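Local coordinates for protein beta-xylosidase (Uncultured organism, PDB 4MLG) that probably releases xylose from the non-reducing ends of xylo-oligosaccharides by hydrolysis, as a glycoside hydrolase family 43 beta-xylosidase with a beta-propeller fold, at residues A[41-45]-A[80-84]; A[67-71]-A[119-124]; A[105-109]-A[158-162]; A[133-138]-A[149-153]. All blocks are in the same frame, centred on the assembly; numbering follows the deposited sequence.

From the N terminus, contact 1 closes first, folding the loop between strands 24-32 and 50-56 back onto the start of strand 81-91. Contact 2 opens inside that span, at 67-71, and closes at 119-124, so the two cross; it joins the outer strands of the first two propeller sheets. Contact 3 crosses contact 2 in turn, opening at 105-109 and closing at 158-162, and ties the turn before strand 108-115 to the loop that follows strand 147-151. Contact 4 starts and ends within contact 3's span, closing the short hairpin that begins the third sheet. Contacts 1, 3 and 4 touch one another: R81 pairs with D106, W84 packs on F108 and M135, and Y133 meets Y162.

Contact 1 of 4, residues A[41-45]-A[80-84]; sequences DNGDH and GRQLW
D44 and R81 meet in a salt bridge on the more open side of this contact. R81, extended from CG to NE, brings NH1 to 3.0 Å from D44 OD1; the oxygen lies near the guanidinium plane, but NH1 comes in from above the carboxylate, whose plane is turned 57° from the guanidinium. R81 NE makes a further salt bridge with D106, so one guanidinium ties two acids. A leucine in its place would probably leave both D44 and D106 without this cationic mate and the loop less firmly held. Closer packing lies around buried G43: its O sits at the edge of the indole, 3.9 Å from W84 CZ2, while Q82 NE2 comes within 3.8 Å of D44 CA. Water 1 joins the two sides, accepting from Q82 NE2 and donating to D44 OD1 and to N42 O, the latter at 2.8 Å. Beyond these segments, F46 O receives both Q82 NE2 and W84 NE1. The 41-45 loop thus leans on the outermost strand of the second sheet, 81-91, where G80 and R81 form a classic beta bulge opposite K102 of neighbouring strand 94-102.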
loop_
_atom_site.group_PDB
_atom_site.type_symbol
_atom_site.label_atom_id
_atom_site.label_comp_id
_atom_site.label_asym_id
_atom_site.label_seq_id
_atom_site.Cartn_x
_atom_site.Cartn_y
_atom_site.Cartn_z
ATOM N N ASP A 41 -21.634 1.603 4.162
ATOM C CA ASP A 41 -21.156 2.646 3.258
ATOM C C ASP A 41 -19.822 2.276 2.615
ATOM O O ASP A 41 -19.553 2.646 1.472
ATOM C CB ASP A 41 -21.034 3.985 3.990
ATOM C CG ASP A 41 -22.324 4.782 3.969
ATOM O OD1 ASP A 41 -23.387 4.186 3.697
ATOM O OD2 ASP A 41 -22.273 6.003 4.226
ATOM N N ASN A 42 -18.991 1.545 3.352
ATOM C CA ASN A 42 -17.684 1.134 2.844
ATOM C C ASN A 42 -17.759 -0.085 1.929
ATOM O O ASN A 42 -16.738 -0.580 1.455
ATOM C CB ASN A 42 -16.705 0.885 3.997
ATOM C CG ASN A 42 -17.261 -0.064 5.047
ATOM O OD1 ASN A 42 -18.052 -0.954 4.741
ATOM N ND2 ASN A 42 -16.845 0.128 6.294
ATOM N N GLY A 43 -18.975 -0.567 1.695
ATOM C CA GLY A 43 -19.201 -1.671 0.781
ATOM C C GLY A 43 -18.688 -3.007 1.278
ATOM O O GLY A 43 -18.226 -3.830 0.486
ATOM N N ASP A 44 -18.768 -3.231 2.586
ATOM C CA ASP A 44 -18.349 -4.505 3.167
ATOM C C ASP A 44 -19.239 -5.656 2.701
ATOM O O ASP A 44 -18.798 -6.804 2.643
ATOM C CB ASP A 44 -18.332 -4.434 4.696
ATOM C CG ASP A 44 -17.074 -3.779 5.238
ATOM O OD1 ASP A 44 -16.038 -3.814 4.542
ATOM O OD2 ASP A 44 -17.120 -3.233 6.361
ATOM N N HIS A 45 -20.490 -5.345 2.368
ATOM C CA HIS A 45 -21.425 -6.360 1.890
ATOM C C HIS A 45 -21.026 -6.902 0.520
ATOM O O HIS A 45 -21.456 -7.985 0.121
ATOM C CB HIS A 45 -22.857 -5.818 1.860
ATOM C CG HIS A 45 -22.993 -4.511 1.144
ATOM N ND1 HIS A 45 -22.701 -3.303 1.740
ATOM C CD2 HIS A 45 -23.397 -4.220 -0.115
ATOM C CE1 HIS A 45 -22.915 -2.325 0.878
ATOM N NE2 HIS A 45 -23.340 -2.855 -0.255
ATOM N N GLY A 80 -5.958 -9.979 1.071
ATOM C CA GLY A 80 -6.637 -9.466 2.242
ATOM C C GLY A 80 -8.094 -9.875 2.162
ATOM O O GLY A 80 -8.503 -10.857 2.780
ATOM N N ARG A 81 -8.873 -9.133 1.380
ATOM C CA ARG A 81 -10.284 -9.450 1.176
ATOM C C ARG A 81 -10.876 -8.739 -0.040
ATOM O O ARG A 81 -10.305 -7.772 -0.549
ATOM C CB ARG A 81 -11.099 -9.107 2.426
ATOM C CG ARG A 81 -11.000 -7.654 2.859
ATOM C CD ARG A 81 -11.626 -7.455 4.228
ATOM N NE ARG A 81 -11.524 -6.074 4.689
ATOM C CZ ARG A 81 -12.507 -5.186 4.604
ATOM N NH1 ARG A 81 -13.672 -5.532 4.073
ATOM N NH2 ARG A 81 -12.329 -3.950 5.052
ATOM N N GLN A 82 -12.016 -9.253 -0.501
ATOM C CA GLN A 82 -12.830 -8.620 -1.542
ATOM C C GLN A 82 -12.214 -8.615 -2.944
ATOM O O GLN A 82 -11.469 -7.703 -3.304
ATOM C CB GLN A 82 -13.245 -7.205 -1.120
ATOM C CG GLN A 82 -14.129 -7.170 0.121
ATOM C CD GLN A 82 -14.265 -5.779 0.707
ATOM O OE1 GLN A 82 -13.276 -5.156 1.090
ATOM N NE2 GLN A 82 -15.495 -5.284 0.780
ATOM N N LEU A 83 -12.540 -9.640 -3.728
ATOM C CA LEU A 83 -12.188 -9.685 -5.145
ATOM C C LEU A 83 -13.259 -8.978 -5.960
ATOM O O LEU A 83 -14.333 -9.532 -6.189
ATOM C CB LEU A 83 -12.080 -11.131 -5.630
ATOM C CG LEU A 83 -10.745 -11.851 -5.476
ATOM C CD1 LEU A 83 -10.839 -13.253 -6.060
ATOM C CD2 LEU A 83 -9.638 -11.060 -6.152
ATOM N N TRP A 84 -12.969 -7.762 -6.405
ATOM C CA TRP A 84 -13.957 -6.983 -7.143
ATOM C C TRP A 84 -13.816 -7.142 -8.661
ATOM O O TRP A 84 -13.258 -8.132 -9.134
ATOM C CB TRP A 84 -13.930 -5.514 -6.702
ATOM C CG TRP A 84 -14.528 -5.303 -5.329
ATOM C CD1 TRP A 84 -14.940 -6.273 -4.457
ATOM C CD2 TRP A 84 -14.793 -4.049 -4.681
ATOM N NE1 TRP A 84 -15.439 -5.703 -3.311
ATOM C CE2 TRP A 84 -15.360 -4.339 -3.423
ATOM C CE3 TRP A 84 -14.603 -2.712 -5.042
ATOM C CZ2 TRP A 84 -15.738 -3.341 -2.524
ATOM C CZ3 TRP A 84 -14.979 -1.722 -4.147
ATOM C CH2 TRP A 84 -15.540 -2.042 -2.905
HETATM O O HOH W 1 -15.501 -3.066 1.903
#

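Contact 2 of 4, residues A[67-71]-A[119-124]; sequences HGVVL and EGPFIP
V70 O accepts the backbone N-H of F122 at 3.2 Å from F122 N, where the two segments run in nearly the same direction, 8° apart end to end. This is the one backbone bond between them, and side chains do the rest. At the N-terminal end, E119 lays its CB over the face of the H67 imidazole, a CH-pi contact with CB 3.4 Å from the ring centroid and almost on the ring normal. E119 CG takes the crowded position between backbone N and carbonyl carbon (chi1 81°), and a bend at chi2 then leads the carboxylate away to R117; the imidazole is fixed from its other end by H67 NE2 bonding to S55. In the middle, V70 and F122 run alongside one another: V70 CB meets the edge of the phenyl ring, 3.8 Å from F122 CD2, while V70 CG1 rests 3.4 Å from E119 O. Farther along, L71 and P124 pass each other head to tail. L71 CG stands opposite its backbone N (chi1 -172°), which carries CD1 to 3.7 Å from F122 O and 4.1 Å from P124 CD. The contact seals the outer seam between two propeller sheets. Strand 64-72 ends the first, next to strand 50-56, and strand 123-124 ends the second, next to strand 108-115; F122 and L71 both touch M97 of strand 94-102, and Y26 of strand 24-32 touches H67 and E119.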
loop_
_atom_site.group_PDB
_atom_site.type_symbol
_atom_site.label_atom_id
_atom_site.label_comp_id
_atom_site.label_asym_id
_atom_site.label_seq_id
_atom_site.Cartn_x
_atom_site.Cartn_y
_atom_site.Cartn_z
ATOM N N HIS A 67 -17.050 -22.649 -16.668
ATOM C CA HIS A 67 -15.749 -23.301 -16.579
ATOM C C HIS A 67 -15.320 -23.499 -15.128
ATOM O O HIS A 67 -14.262 -24.066 -14.858
ATOM C CB HIS A 67 -14.691 -22.506 -17.349
ATOM C CG HIS A 67 -14.930 -22.455 -18.825
ATOM N ND1 HIS A 67 -14.524 -23.457 -19.680
ATOM C CD2 HIS A 67 -15.534 -21.523 -19.599
ATOM C CE1 HIS A 67 -14.867 -23.145 -20.916
ATOM N NE2 HIS A 67 -15.481 -21.975 -20.895
ATOM N N GLY A 68 -16.147 -23.027 -14.201
ATOM C CA GLY A 68 -15.876 -23.184 -12.784
ATOM C C GLY A 68 -14.982 -22.096 -12.221
ATOM O O GLY A 68 -14.683 -21.112 -12.897
ATOM N N VAL A 69 -14.555 -22.277 -10.975
ATOM C CA VAL A 69 -13.677 -21.321 -10.310
ATOM C C VAL A 69 -12.269 -21.359 -10.902
ATOM O O VAL A 69 -11.688 -22.430 -11.076
ATOM C CB VAL A 69 -13.605 -21.594 -8.793
ATOM C CG1 VAL A 69 -12.627 -20.640 -8.120
ATOM C CG2 VAL A 69 -14.986 -21.480 -8.170
ATOM N N VAL A 70 -11.730 -20.185 -11.214
ATOM C CA VAL A 70 -10.392 -20.079 -11.786
ATOM C C VAL A 70 -9.451 -19.321 -10.857
ATOM O O VAL A 70 -8.240 -19.289 -11.079
ATOM C CB VAL A 70 -10.418 -19.363 -13.144
ATOM C CG1 VAL A 70 -11.154 -20.204 -14.175
ATOM C CG2 VAL A 70 -11.060 -17.991 -13.001
ATOM N N LEU A 71 -10.017 -18.709 -9.821
ATOM C CA LEU A 71 -9.239 -17.938 -8.859
ATOM C C LEU A 71 -10.054 -17.680 -7.598
ATOM O O LEU A 71 -11.240 -17.365 -7.675
ATOM C CB LEU A 71 -8.804 -16.604 -9.473
ATOM C CG LEU A 71 -7.818 -15.750 -8.671
ATOM C CD1 LEU A 71 -6.455 -16.420 -8.614
ATOM C CD2 LEU A 71 -7.706 -14.350 -9.257
ATOM N N GLU A 119 -9.916 -19.865 -20.446
ATOM C CA GLU A 119 -10.833 -20.415 -19.455
ATOM C C GLU A 119 -10.089 -21.187 -18.372
ATOM O O GLU A 119 -10.631 -21.443 -17.297
ATOM C CB GLU A 119 -11.862 -21.326 -20.129
ATOM C CG GLU A 119 -11.364 -22.738 -20.425
ATOM C CD GLU A 119 -10.457 -22.822 -21.643
ATOM O OE1 GLU A 119 -9.902 -21.786 -22.065
ATOM O OE2 GLU A 119 -10.303 -23.937 -22.184
ATOM N N GLY A 120 -8.845 -21.553 -18.666
ATOM C CA GLY A 120 -8.038 -22.338 -17.750
ATOM C C GLY A 120 -7.758 -21.623 -16.445
ATOM O O GLY A 120 -7.967 -20.415 -16.338
ATOM N N PRO A 121 -7.280 -22.371 -15.439
ATOM C CA PRO A 121 -6.987 -21.821 -14.112
ATOM C C PRO A 121 -5.899 -20.752 -14.164
ATOM O O PRO A 121 -4.874 -20.942 -14.819
ATOM C CB PRO A 121 -6.502 -23.044 -13.325
ATOM C CG PRO A 121 -6.039 -24.009 -14.363
ATOM C CD PRO A 121 -6.952 -23.803 -15.529
ATOM N N PHE A 122 -6.132 -19.637 -13.480
ATOM C CA PHE A 122 -5.182 -18.533 -13.465
ATOM C C PHE A 122 -4.296 -18.587 -12.225
ATOM O O PHE A 122 -4.792 -18.658 -11.100
ATOM C CB PHE A 122 -5.921 -17.192 -13.520
ATOM C CG PHE A 122 -6.582 -16.912 -14.841
ATOM C CD1 PHE A 122 -5.989 -16.066 -15.763
ATOM C CD2 PHE A 122 -7.800 -17.492 -15.161
ATOM C CE1 PHE A 122 -6.595 -15.805 -16.980
ATOM C CE2 PHE A 122 -8.411 -17.237 -16.373
ATOM C CZ PHE A 122 -7.808 -16.391 -17.284
ATOM N N ILE A 123 -2.983 -18.557 -12.436
ATOM C CA ILE A 123 -2.032 -18.552 -11.332
ATOM C C ILE A 123 -1.596 -17.125 -11.014
ATOM O O ILE A 123 -0.998 -16.450 -11.854
ATOM C CB ILE A 123 -0.797 -19.416 -11.646
ATOM C CG1 ILE A 123 -1.222 -20.853 -11.949
ATOM C CG2 ILE A 123 0.187 -19.381 -10.486
ATOM C CD1 ILE A 123 -0.066 -21.781 -12.256
ATOM N N PRO A 124 -1.898 -16.661 -9.793
ATOM C CA PRO A 124 -1.631 -15.277 -9.386
ATOM C C PRO A 124 -0.169 -15.039 -9.038
ATOM O O PRO A 124 0.526 -15.959 -8.606
ATOM C CB PRO A 124 -2.490 -15.124 -8.130
ATOM C CG PRO A 124 -2.523 -16.489 -7.545
ATOM C CD PRO A 124 -2.528 -17.441 -8.714
#

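Contact 3 of 4, residues A[105-109]-A[158-162]; sequences NDIFR and QLQRY
D106 opens the contact with its backbone: its O accepts Q158 NE2 at 3.1 Å, the donor tilted 22° from the carbonyl plane, and also accepts a hydrogen bond from water 2, which in turn accepts from R161 NH1. The D106 carboxylate turns elsewhere, to R81. At I107 the touching group is CG2, which stands anti to the backbone N and comes to 3.2 Å from Y162 OH. F108 then donates its N-H to Q158 OE1, 2.8 Å from F108 N and nearly straight at 170°. Both ends of one carboxamide are therefore used by the same backbone, which fixes its rotation; the Q158 chain, extended beyond CG, runs across F108, roughly perpendicular to it, with Q158 CD at the ring's edge. Water 3 completes this layer, donating to F108 O and Q158 OE1 and accepting from Y162 OH. Q158 CG lies 3.6 Å above the R161 guanidinium plane, toward the rim, while R161 NE bridges to E169 of the second subunit. The contact joins the turn between strands 94-102 and 108-115 to the short 3-10 segment leading into strand 162-163, beside the subunit interface, where R109 also pairs with D103 of the second subunit.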
loop_
_atom_site.group_PDB
_atom_site.type_symbol
_atom_site.label_atom_id
_atom_site.label_comp_id
_atom_site.label_asym_id
_atom_site.label_seq_id
_atom_site.Cartn_x
_atom_site.Cartn_y
_atom_site.Cartn_z
ATOM N N ASN A 105 -3.516 -4.643 4.449
ATOM C CA ASN A 105 -3.687 -3.365 5.123
ATOM C C ASN A 105 -5.002 -2.704 4.716
ATOM O O ASN A 105 -5.194 -1.504 4.921
ATOM C CB ASN A 105 -2.515 -2.434 4.809
ATOM C CG ASN A 105 -1.185 -2.988 5.283
ATOM O OD1 ASN A 105 -0.292 -3.261 4.482
ATOM N ND2 ASN A 105 -1.047 -3.149 6.594
ATOM N N ASP A 106 -5.897 -3.501 4.137
ATOM C CA ASP A 106 -7.182 -3.022 3.623
ATOM C C ASP A 106 -7.047 -1.881 2.613
ATOM O O ASP A 106 -7.922 -1.022 2.514
ATOM C CB ASP A 106 -8.132 -2.624 4.760
ATOM C CG ASP A 106 -9.043 -3.762 5.189
ATOM O OD1 ASP A 106 -9.176 -4.743 4.426
ATOM O OD2 ASP A 106 -9.638 -3.670 6.284
ATOM N N ILE A 107 -5.947 -1.878 1.867
ATOM C CA ILE A 107 -5.752 -0.905 0.800
ATOM C C ILE A 107 -5.916 -1.593 -0.549
ATOM O O ILE A 107 -5.260 -2.602 -0.818
ATOM C CB ILE A 107 -4.361 -0.251 0.877
ATOM C CG1 ILE A 107 -4.146 0.385 2.250
ATOM C CG2 ILE A 107 -4.195 0.785 -0.222
ATOM C CD1 ILE A 107 -2.796 1.055 2.414
ATOM N N PHE A 108 -6.793 -1.058 -1.394
ATOM C CA PHE A 108 -7.060 -1.679 -2.687
ATOM C C PHE A 108 -5.841 -1.651 -3.601
ATOM O O PHE A 108 -5.293 -0.590 -3.898
ATOM C CB PHE A 108 -8.271 -1.043 -3.378
ATOM C CG PHE A 108 -9.516 -1.886 -3.310
ATOM C CD1 PHE A 108 -9.571 -3.116 -3.950
ATOM C CD2 PHE A 108 -10.629 -1.452 -2.607
ATOM C CE1 PHE A 108 -10.711 -3.898 -3.885
ATOM C CE2 PHE A 108 -11.772 -2.229 -2.542
ATOM C CZ PHE A 108 -11.812 -3.454 -3.181
ATOM N N ARG A 109 -5.418 -2.836 -4.026
ATOM C CA ARG A 109 -4.316 -2.980 -4.963
ATOM C C ARG A 109 -4.807 -3.788 -6.153
ATOM O O ARG A 109 -5.926 -4.303 -6.141
ATOM C CB ARG A 109 -3.132 -3.691 -4.304
ATOM C CG ARG A 109 -2.582 -3.004 -3.062
ATOM C CD ARG A 109 -1.993 -1.642 -3.387
ATOM N NE ARG A 109 -1.201 -1.110 -2.281
ATOM C CZ ARG A 109 -0.559 0.053 -2.313
ATOM N NH1 ARG A 109 -0.617 0.817 -3.395
ATOM N NH2 ARG A 109 0.141 0.457 -1.260
ATOM N N GLN A 158 -11.713 3.876 -3.027
ATOM C CA GLN A 158 -10.567 4.562 -2.429
ATOM C C GLN A 158 -9.824 5.497 -3.384
ATOM O O GLN A 158 -8.696 5.899 -3.102
ATOM C CB GLN A 158 -9.586 3.549 -1.822
ATOM C CG GLN A 158 -10.211 2.608 -0.806
ATOM C CD GLN A 158 -9.276 1.485 -0.401
ATOM O OE1 GLN A 158 -8.198 1.323 -0.973
ATOM N NE2 GLN A 158 -9.685 0.702 0.590
ATOM N N LEU A 159 -10.457 5.850 -4.499
ATOM C CA LEU A 159 -9.826 6.722 -5.487
ATOM C C LEU A 159 -9.595 8.124 -4.931
ATOM O O LEU A 159 -8.665 8.817 -5.340
ATOM C CB LEU A 159 -10.672 6.792 -6.762
ATOM C CG LEU A 159 -10.126 7.585 -7.952
ATOM C CD1 LEU A 159 -8.844 6.962 -8.481
ATOM C CD2 LEU A 159 -11.172 7.680 -9.054
ATOM N N GLN A 160 -10.441 8.535 -3.991
ATOM C CA GLN A 160 -10.338 9.867 -3.401
ATOM C C GLN A 160 -9.199 9.973 -2.391
ATOM O O GLN A 160 -8.830 11.071 -1.977
ATOM C CB GLN A 160 -11.664 10.293 -2.759
ATOM C CG GLN A 160 -12.132 9.416 -1.607
ATOM C CD GLN A 160 -12.773 8.125 -2.074
ATOM O OE1 GLN A 160 -12.990 7.923 -3.269
ATOM N NE2 GLN A 160 -13.077 7.240 -1.133
ATOM N N ARG A 161 -8.642 8.831 -1.998
ATOM C CA ARG A 161 -7.520 8.820 -1.067
ATOM C C ARG A 161 -6.225 9.255 -1.749
ATOM O O ARG A 161 -5.224 9.521 -1.083
ATOM C CB ARG A 161 -7.334 7.426 -0.463
ATOM C CG ARG A 161 -8.481 6.953 0.416
ATOM C CD ARG A 161 -8.191 5.565 0.969
ATOM N NE ARG A 161 -9.216 5.106 1.901
ATOM C CZ ARG A 161 -9.181 3.932 2.524
ATOM N NH1 ARG A 161 -8.171 3.099 2.313
ATOM N NH2 ARG A 161 -10.153 3.591 3.359
ATOM N N TYR A 162 -6.250 9.332 -3.076
ATOM C CA TYR A 162 -5.039 9.602 -3.845
ATOM C C TYR A 162 -5.131 10.877 -4.680
ATOM O O TYR A 162 -6.172 11.182 -5.263
ATOM C CB TYR A 162 -4.714 8.413 -4.757
ATOM C CG TYR A 162 -4.602 7.088 -4.035
ATOM C CD1 TYR A 162 -3.373 6.617 -3.590
ATOM C CD2 TYR A 162 -5.725 6.305 -3.803
ATOM C CE1 TYR A 162 -3.268 5.406 -2.930
ATOM C CE2 TYR A 162 -5.630 5.094 -3.146
ATOM C CZ TYR A 162 -4.401 4.650 -2.711
ATOM O OH TYR A 162 -4.306 3.443 -2.057
HETATM O O HOH W 2 -8.595 0.758 4.192
HETATM O O HOH W 3 -6.008 1.841 -2.843
#

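Contact 4 of 4, residues A[133-138]-A[149-153]; sequences YSMDPC and MYFGG
C138 and Y150 form an antiparallel hydrogen-bonded pair at the hairpin of strands 138-141 and 147-151, which begins the third sheet of the propeller. Y150 N donates to C138 O at 2.7 Å; the return bond from C138 N to Y150 O is weak, with an angle of 130°. Past the pair, P137 has no N-H to offer, and beside it D136 O receives a CA-H...O contact from F151 CA. G152 N then donates almost straight to M135 O, 2.9 Å away. On one flank F151 drives an edge into the face of Y133: F151 CE1 stands 3.7 Å above the ring plane, over its centre, and the planes are 88° apart. Both rings reach this T-shaped stack with CG between the backbone N and the carbonyl carbon, chi1 67° for F151. Y133 OH bonds to N165, and the ring's meeting with Y162 links the pair to the 158-162 segment. A serine in place of Y133 would probably leave the F151 edge without its aromatic face and N165 without this hydroxyl partner. On another side M135 SD lies 3.5 Å from G153 CA, and S134 OG bonds to G157 O. Backbone bonds thus hold the chain before and after D136, whose OD2 accepts A224 N and whose side chain comes within about 3 Å (nearest atoms) of a bound sulfate, probably from the crystallisation liquor. D136 also touches the calcium ligands D85 and H274, so these bonds fix it beside them, consistent with this part of the chain lining the region near the metal.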
loop_
_atom_site.group_PDB
_atom_site.type_symbol
_atom_site.label_atom_id
_atom_site.label_comp_id
_atom_site.label_asym_id
_atom_site.label_seq_id
_atom_site.Cartn_x
_atom_site.Cartn_y
_atom_site.Cartn_z
ATOM N N TYR A 133 -3.252 1.077 -7.326
ATOM C CA TYR A 133 -4.198 1.493 -6.298
ATOM C C TYR A 133 -5.616 1.525 -6.856
ATOM O O TYR A 133 -5.817 1.357 -8.060
ATOM C CB TYR A 133 -3.807 2.854 -5.716
ATOM C CG TYR A 133 -3.840 4.006 -6.699
ATOM C CD1 TYR A 133 -4.948 4.839 -6.781
ATOM C CD2 TYR A 133 -2.758 4.273 -7.530
ATOM C CE1 TYR A 133 -4.984 5.897 -7.667
ATOM C CE2 TYR A 133 -2.785 5.332 -8.422
ATOM C CZ TYR A 133 -3.902 6.140 -8.485
ATOM O OH TYR A 133 -3.942 7.197 -9.366
ATOM N N SER A 134 -6.590 1.734 -5.974
ATOM C CA SER A 134 -8.004 1.721 -6.346
ATOM C C SER A 134 -8.415 0.400 -7.001
ATOM O O SER A 134 -7.785 -0.632 -6.773
ATOM C CB SER A 134 -8.352 2.911 -7.244
ATOM O OG SER A 134 -9.753 3.017 -7.421
ATOM N N MET A 135 -9.467 0.432 -7.814
ATOM C CA MET A 135 -10.027 -0.798 -8.368
ATOM C C MET A 135 -10.673 -0.631 -9.745
ATOM O O MET A 135 -10.430 0.355 -10.445
ATOM C CB MET A 135 -11.036 -1.393 -7.385
ATOM C CG MET A 135 -11.805 -0.348 -6.598
ATOM S SD MET A 135 -12.856 0.703 -7.623
ATOM C CE MET A 135 -14.435 -0.119 -7.440
ATOM N N ASP A 136 -11.502 -1.607 -10.112
ATOM C CA ASP A 136 -12.169 -1.654 -11.417
ATOM C C ASP A 136 -11.240 -1.421 -12.611
ATOM O O ASP A 136 -11.418 -0.458 -13.356
ATOM C CB ASP A 136 -13.341 -0.669 -11.465
ATOM C CG ASP A 136 -14.557 -1.170 -10.711
ATOM O OD1 ASP A 136 -14.429 -2.172 -9.975
ATOM O OD2 ASP A 136 -15.639 -0.560 -10.845
ATOM N N PRO A 137 -10.248 -2.306 -12.803
ATOM C CA PRO A 137 -9.330 -2.126 -13.928
ATOM C C PRO A 137 -9.949 -2.566 -15.247
ATOM O O PRO A 137 -10.770 -3.485 -15.276
ATOM C CB PRO A 137 -8.169 -3.052 -13.571
ATOM C CG PRO A 137 -8.805 -4.141 -12.794
ATOM C CD PRO A 137 -9.894 -3.485 -11.993
ATOM N N CYS A 138 -9.554 -1.898 -16.325
ATOM C CA CYS A 138 -9.954 -2.273 -17.674
ATOM C C CYS A 138 -8.715 -2.299 -18.560
ATOM O O CYS A 138 -7.993 -1.309 -18.649
ATOM C CB CYS A 138 -10.971 -1.273 -18.226
ATOM S SG CYS A 138 -11.228 -1.372 -20.013
ATOM N N MET A 149 -4.205 0.191 -19.208
ATOM C CA MET A 149 -5.121 -0.091 -18.106
ATOM C C MET A 149 -5.892 1.160 -17.706
ATOM O O MET A 149 -5.304 2.218 -17.489
ATOM C CB MET A 149 -4.376 -0.640 -16.885
ATOM C CG MET A 149 -5.250 -0.723 -15.631
ATOM S SD MET A 149 -4.377 -1.160 -14.112
ATOM C CE MET A 149 -4.029 -2.891 -14.404
ATOM N N TYR A 150 -7.210 1.028 -17.608
ATOM C CA TYR A 150 -8.050 2.105 -17.103
ATOM C C TYR A 150 -8.669 1.663 -15.786
ATOM O O TYR A 150 -9.376 0.658 -15.734
ATOM C CB TYR A 150 -9.141 2.464 -18.114
ATOM C CG TYR A 150 -8.594 2.900 -19.454
ATOM C CD1 TYR A 150 -8.353 4.241 -19.725
ATOM C CD2 TYR A 150 -8.310 1.971 -20.446
ATOM C CE1 TYR A 150 -7.849 4.643 -20.945
ATOM C CE2 TYR A 150 -7.804 2.362 -21.668
ATOM C CZ TYR A 150 -7.575 3.699 -21.913
ATOM O OH TYR A 150 -7.072 4.089 -23.132
ATOM N N PHE A 151 -8.392 2.407 -14.721
ATOM C CA PHE A 151 -8.906 2.048 -13.406
ATOM C C PHE A 151 -9.393 3.264 -12.628
ATOM O O PHE A 151 -9.259 4.402 -13.086
ATOM C CB PHE A 151 -7.849 1.287 -12.599
ATOM C CG PHE A 151 -6.649 2.115 -12.231
ATOM C CD1 PHE A 151 -6.580 2.756 -11.002
ATOM C CD2 PHE A 151 -5.584 2.243 -13.106
ATOM C CE1 PHE A 151 -5.475 3.515 -10.659
ATOM C CE2 PHE A 151 -4.477 2.999 -12.768
ATOM C CZ PHE A 151 -4.422 3.634 -11.543
ATOM N N GLY A 152 -9.955 3.010 -11.450
ATOM C CA GLY A 152 -10.494 4.060 -10.606
ATOM C C GLY A 152 -11.896 3.733 -10.124
ATOM O O GLY A 152 -12.635 2.999 -10.783
ATOM N N GLY A 153 -12.259 4.281 -8.969
ATOM C CA GLY A 153 -13.581 4.075 -8.403
ATOM C C GLY A 153 -13.794 4.897 -7.146
ATOM O O GLY A 153 -13.004 4.819 -6.208
#